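Local structure of Cg10997-pa (2YV7) at residues A[45-48]-A[49-53]; A[206-209]-A[210-213]. The protein may insert into membranes and form chloride channels whose activity depends on pH, and may play a role in ethanol sensitivity. All coordinates share one frame; numbering follows the deposited sequence.

Overall arrangement
Both contacts are local, each made between successive turns of one helix, and they share no element. Contact 1 lies on helix 41-55 of the thioredoxin-like N-terminal domain. It is almost wholly buried. Contact 2 lies on helix 202-212 and is only partly buried, with Gln213 exposed. Their centres are about 17 Å apart and their nearest atoms about 6 Å, so they do not touch. Helix 173-193 lies against both, meeting Met48 and Asp49 of contact 1 and Tyr207 and Met211 of contact 2. Contact 1 sets two acids beside a tyrosine in a buried setting. Contact 2 has a methionine pair on its buried side and a Tyr209-His210-Gln213 cluster near the helix end.

Contact 1 (A[45-48]-A[49-53]); sequences EYFM and DLYLL
A buried i to i+4 contact within helix 41-55 joins Glu45-Met48 to Asp49-Leu52. The backbone N-H groups of Asp49 to Leu52 donate to the carbonyl oxygens of Glu45 to Met48. Asp49 N bonds to Glu45 O at 3.0 Å. Tyr51 N meets Phe47 O at 2.9 Å, with an N-H...O angle of 158°. The side chains of Tyr46 and Asp49 lie alongside each other and point the same way. Asp49 OD2 sits at the ring edge of Tyr46, in its plane, 3.9 Å from CD1. Asp49 CG is anti to its own carbonyl carbon (chi1 -77°), which sets the carboxylate over the preceding turn, OD2 3.6 Å from Glu45 O. OD2 also comes within 4.4 Å of Glu45 OE2, and Glu101 is near Glu45 as well; this crowding of acids could raise the pKa of one of them. With an alanine here in place of Asp49, the Tyr46 ring edge would probably lose its carboxylate neighbour, and a gap would be likely to open beside Cys176 of helix 173-193. The helix belongs to the beta-alpha-beta unit with strands 22-28 and 60-66, in the GST-like fold. Residues 45-53 lie in the segment predicted to cross the membrane after insertion. Tyr46 OH hydrogen-bonds Glu101 on helix 97-107. Farther round the helix, Tyr51 CD2 lies at the edge of the Phe47 ring, 4.2 Å from Phe47 CE1.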
loop_
_atom_site.group_PDB
_atom_site.type_symbol
_atom_site.label_atom_id
_atom_site.label_comp_id
_atom_site.label_asym_id
_atom_site.label_seq_id
_atom_site.Cartn_x
_atom_site.Cartn_y
_atom_site.Cartn_z
ATOM N N GLU A 45 -1.116 -3.236 -0.181
ATOM C CA GLU A 45 -0.935 -3.433 -1.620
ATOM C C GLU A 45 -2.023 -4.431 -2.145
ATOM O O GLU A 45 -2.689 -4.160 -3.130
ATOM C CB GLU A 45 0.459 -3.982 -1.937
ATOM C CG GLU A 45 0.544 -4.195 -3.443
ATOM C CD GLU A 45 1.904 -4.656 -3.960
ATOM O OE1 GLU A 45 2.857 -4.650 -3.209
ATOM O OE2 GLU A 45 2.021 -5.046 -5.155
ATOM N N TYR A 46 -2.156 -5.547 -1.475
ATOM C CA TYR A 46 -3.100 -6.606 -1.931
ATOM C C TYR A 46 -4.557 -6.217 -1.631
ATOM O O TYR A 46 -5.447 -6.524 -2.421
ATOM C CB TYR A 46 -2.714 -8.012 -1.424
ATOM C CG TYR A 46 -1.282 -8.391 -1.749
ATOM C CD1 TYR A 46 -0.660 -7.883 -2.903
ATOM C CD2 TYR A 46 -0.499 -9.144 -0.858
ATOM C CE1 TYR A 46 0.682 -8.150 -3.196
ATOM C CE2 TYR A 46 0.829 -9.431 -1.161
ATOM C CZ TYR A 46 1.405 -8.924 -2.322
ATOM O OH TYR A 46 2.753 -9.182 -2.589
ATOM N N PHE A 47 -4.802 -5.493 -0.535
ATOM C CA PHE A 47 -6.116 -4.899 -0.276
ATOM C C PHE A 47 -6.470 -4.018 -1.474
ATOM O O PHE A 47 -7.541 -4.079 -2.029
ATOM C CB PHE A 47 -5.991 -4.101 1.048
ATOM C CG PHE A 47 -7.294 -3.605 1.669
ATOM C CD1 PHE A 47 -8.431 -3.260 0.897
ATOM C CD2 PHE A 47 -7.342 -3.398 3.041
ATOM C CE1 PHE A 47 -9.610 -2.752 1.515
ATOM C CE2 PHE A 47 -8.542 -2.907 3.674
ATOM C CZ PHE A 47 -9.656 -2.570 2.893
ATOM N N MET A 48 -5.531 -3.147 -1.886
ATOM C CA MET A 48 -5.802 -2.251 -2.992
ATOM C C MET A 48 -6.088 -3.017 -4.304
ATOM O O MET A 48 -7.005 -2.634 -5.004
ATOM C CB MET A 48 -4.602 -1.299 -3.197
ATOM C CG MET A 48 -4.657 -0.191 -2.181
ATOM S SD MET A 48 -3.421 1.116 -2.508
ATOM C CE MET A 48 -4.150 1.880 -3.954
ATOM N N ASP A 49 -5.275 -4.030 -4.640
ATOM C CA ASP A 49 -5.460 -4.813 -5.892
ATOM C C ASP A 49 -6.860 -5.407 -5.871
ATOM O O ASP A 49 -7.625 -5.261 -6.836
ATOM C CB ASP A 49 -4.429 -5.944 -5.951
ATOM C CG ASP A 49 -3.065 -5.454 -6.338
ATOM O OD1 ASP A 49 -3.024 -4.454 -7.053
ATOM O OD2 ASP A 49 -2.126 -6.159 -6.038
ATOM N N LEU A 50 -7.209 -6.002 -4.737
ATOM C CA LEU A 50 -8.514 -6.717 -4.698
ATOM C C LEU A 50 -9.721 -5.755 -4.739
ATOM O O LEU A 50 -10.778 -6.030 -5.330
ATOM C CB LEU A 50 -8.521 -7.629 -3.475
ATOM C CG LEU A 50 -7.593 -8.836 -3.586
ATOM C CD1 LEU A 50 -7.314 -9.492 -2.169
ATOM C CD2 LEU A 50 -8.081 -9.876 -4.622
ATOM N N TYR A 51 -9.564 -4.614 -4.083
ATOM C CA TYR A 51 -10.597 -3.594 -4.082
ATOM C C TYR A 51 -10.857 -3.135 -5.504
ATOM O O TYR A 51 -12.028 -2.953 -5.898
ATOM C CB TYR A 51 -10.210 -2.428 -3.130
ATOM C CG TYR A 51 -11.366 -1.481 -2.870
ATOM C CD1 TYR A 51 -11.754 -0.559 -3.846
ATOM C CD2 TYR A 51 -12.105 -1.553 -1.662
ATOM C CE1 TYR A 51 -12.823 0.263 -3.653
ATOM C CE2 TYR A 51 -13.174 -0.703 -1.444
ATOM C CZ TYR A 51 -13.523 0.199 -2.460
ATOM O OH TYR A 51 -14.583 1.045 -2.329
ATOM N N LEU A 52 -9.786 -2.901 -6.293
ATOM C CA LEU A 52 -9.954 -2.465 -7.655
ATOM C C LEU A 52 -10.734 -3.537 -8.458
ATOM O O LEU A 52 -11.532 -3.204 -9.300
ATOM C CB LEU A 52 -8.595 -2.224 -8.334
ATOM C CG LEU A 52 -7.728 -1.046 -7.797
ATOM C CD1 LEU A 52 -6.318 -1.123 -8.395
ATOM C CD2 LEU A 52 -8.388 0.277 -8.075
ATOM N N LEU A 53 -10.434 -4.791 -8.210
ATOM C CA LEU A 53 -11.089 -5.923 -8.938
ATOM C C LEU A 53 -12.571 -6.062 -8.543
ATOM O O LEU A 53 -13.450 -6.321 -9.384
ATOM C CB LEU A 53 -10.334 -7.205 -8.670
ATOM C CG LEU A 53 -8.912 -7.280 -9.283
ATOM C CD1 LEU A 53 -8.311 -8.676 -9.097
ATOM C CD2 LEU A 53 -8.946 -6.885 -10.780
#

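Contact 2 (A[206-209]-A[210-213]); sequences RYMY and HMYQ
His210, Met211 and Tyr212 bond back to Arg206, Tyr207 and Met208 in the last turns of helix 202-212, in the all-helical C-terminal part of the GST-like fold. Of these backbone bonds, His210 N to Arg206 O is the straightest. Tyr209 O receives only weak bonds, from Tyr212 N and Gln213 N.

Met208 and Met211 run side by side, with CG of Met208 3.9 Å from CE of Met211. Met208 CB also meets Tyr212 CE2 at 4.2 Å. The aliphatic CG of Arg206 lies alongside the His210 ring, 3.9 Å from NE2. Met211 reaches Met179 and Gln183 on helix 173-193, and Tyr212 OH hydrogen-bonds Gln183 and Arg186.

Tyr209 and His210 form an offset edge-to-face stack, with centroids 5.6 Å apart and planes at 69°. The edge of the Tyr209 ring points at the face of the His210 ring, Tyr209 CD2 3.9 Å from His210 ND1.

With CG turned away from the backbone N (chi1 178°), the Tyr209 ring runs across the Gln213 amide, planes 60° apart, and NE2 of Gln213 comes 3.1 Å from CE2 of Tyr209. Gln213 OE1 lies at the edge of the His210 ring, in its plane, and accepts a weak hydrogen bond from His210 ND1 at 3.5 Å.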
loop_
_atom_site.group_PDB
_atom_site.type_symbol
_atom_site.label_atom_id
_atom_site.label_comp_id
_atom_site.label_asym_id
_atom_site.label_seq_id
_atom_site.Cartn_x
_atom_site.Cartn_y
_atom_site.Cartn_z
ATOM N N ARG A 206 1.003 15.629 -7.711
ATOM C CA ARG A 206 -0.246 15.450 -8.490
ATOM C C ARG A 206 -0.685 13.965 -8.414
ATOM O O ARG A 206 -1.862 13.668 -8.258
ATOM C CB ARG A 206 -0.028 15.919 -9.910
ATOM C CG ARG A 206 -1.241 15.756 -10.857
ATOM C CD ARG A 206 -1.014 16.368 -12.288
ATOM N NE ARG A 206 0.374 16.328 -12.788
ATOM C CZ ARG A 206 1.163 17.411 -12.944
ATOM N NH1 ARG A 206 0.708 18.639 -12.651
ATOM N NH2 ARG A 206 2.417 17.280 -13.399
ATOM N N TYR A 207 0.270 13.039 -8.469
ATOM C CA TYR A 207 -0.051 11.627 -8.318
ATOM C C TYR A 207 -0.677 11.364 -6.915
ATOM O O TYR A 207 -1.681 10.652 -6.797
ATOM C CB TYR A 207 1.269 10.825 -8.479
ATOM C CG TYR A 207 1.166 9.328 -8.405
ATOM C CD1 TYR A 207 0.684 8.565 -9.474
ATOM C CD2 TYR A 207 1.611 8.671 -7.263
ATOM C CE1 TYR A 207 0.642 7.154 -9.435
ATOM C CE2 TYR A 207 1.592 7.236 -7.190
ATOM C CZ TYR A 207 1.135 6.502 -8.260
ATOM O OH TYR A 207 1.165 5.145 -8.123
ATOM N N MET A 208 -0.064 11.922 -5.855
ATOM C CA MET A 208 -0.591 11.739 -4.503
ATOM C C MET A 208 -1.972 12.389 -4.349
ATOM O O MET A 208 -2.885 11.831 -3.694
ATOM C CB MET A 208 0.431 12.231 -3.462
ATOM C CG MET A 208 1.655 11.347 -3.469
ATOM S SD MET A 208 2.815 11.682 -2.142
ATOM C CE MET A 208 3.804 12.969 -2.854
ATOM N N TYR A 209 -2.156 13.527 -5.003
ATOM C CA TYR A 209 -3.444 14.176 -4.985
ATOM C C TYR A 209 -4.488 13.171 -5.472
ATOM O O TYR A 209 -5.493 12.918 -4.793
ATOM C CB TYR A 209 -3.406 15.417 -5.845
ATOM C CG TYR A 209 -4.715 16.117 -5.915
ATOM C CD1 TYR A 209 -5.144 16.918 -4.854
ATOM C CD2 TYR A 209 -5.520 15.993 -7.026
ATOM C CE1 TYR A 209 -6.367 17.581 -4.909
ATOM C CE2 TYR A 209 -6.725 16.650 -7.097
ATOM C CZ TYR A 209 -7.147 17.438 -6.020
ATOM O OH TYR A 209 -8.359 18.119 -6.081
ATOM N N HIS A 210 -4.222 12.555 -6.602
ATOM C CA HIS A 210 -5.117 11.514 -7.117
ATOM C C HIS A 210 -5.237 10.295 -6.260
ATOM O O HIS A 210 -6.273 9.673 -6.245
ATOM C CB HIS A 210 -4.746 11.131 -8.524
ATOM C CG HIS A 210 -4.903 12.262 -9.492
ATOM N ND1 HIS A 210 -6.050 13.026 -9.552
ATOM C CD2 HIS A 210 -4.034 12.808 -10.380
ATOM C CE1 HIS A 210 -5.895 13.975 -10.466
ATOM N NE2 HIS A 210 -4.683 13.857 -10.992
ATOM N N MET A 211 -4.145 9.903 -5.590
ATOM C CA MET A 211 -4.185 8.779 -4.658
ATOM C C MET A 211 -5.157 8.963 -3.534
ATOM O O MET A 211 -5.840 8.004 -3.121
ATOM C CB MET A 211 -2.751 8.543 -4.123
ATOM C CG MET A 211 -2.584 8.194 -2.759
ATOM S SD MET A 211 -0.754 7.989 -2.608
ATOM C CE MET A 211 -0.534 9.012 -1.190
ATOM N N TYR A 212 -5.290 10.201 -3.073
ATOM C CA TYR A 212 -6.210 10.464 -1.995
ATOM C C TYR A 212 -7.663 10.511 -2.450
ATOM O O TYR A 212 -8.544 10.469 -1.591
ATOM C CB TYR A 212 -5.822 11.751 -1.309
ATOM C CG TYR A 212 -4.467 11.650 -0.594
ATOM C CD1 TYR A 212 -4.177 10.574 0.339
ATOM C CD2 TYR A 212 -3.469 12.624 -0.824
ATOM C CE1 TYR A 212 -2.958 10.457 0.954
ATOM C CE2 TYR A 212 -2.232 12.527 -0.176
ATOM C CZ TYR A 212 -1.999 11.474 0.728
ATOM O OH TYR A 212 -0.810 11.388 1.330
ATOM N N GLN A 213 -7.897 10.653 -3.764
ATOM C CA GLN A 213 -9.255 10.612 -4.363
ATOM C C GLN A 213 -9.673 9.182 -4.694
ATOM O O GLN A 213 -10.818 8.956 -5.117
ATOM C CB GLN A 213 -9.341 11.464 -5.633
ATOM C CG GLN A 213 -9.207 12.944 -5.396
ATOM C CD GLN A 213 -9.220 13.774 -6.693
ATOM O OE1 GLN A 213 -9.078 13.242 -7.814
ATOM N NE2 GLN A 213 -9.358 15.088 -6.539
#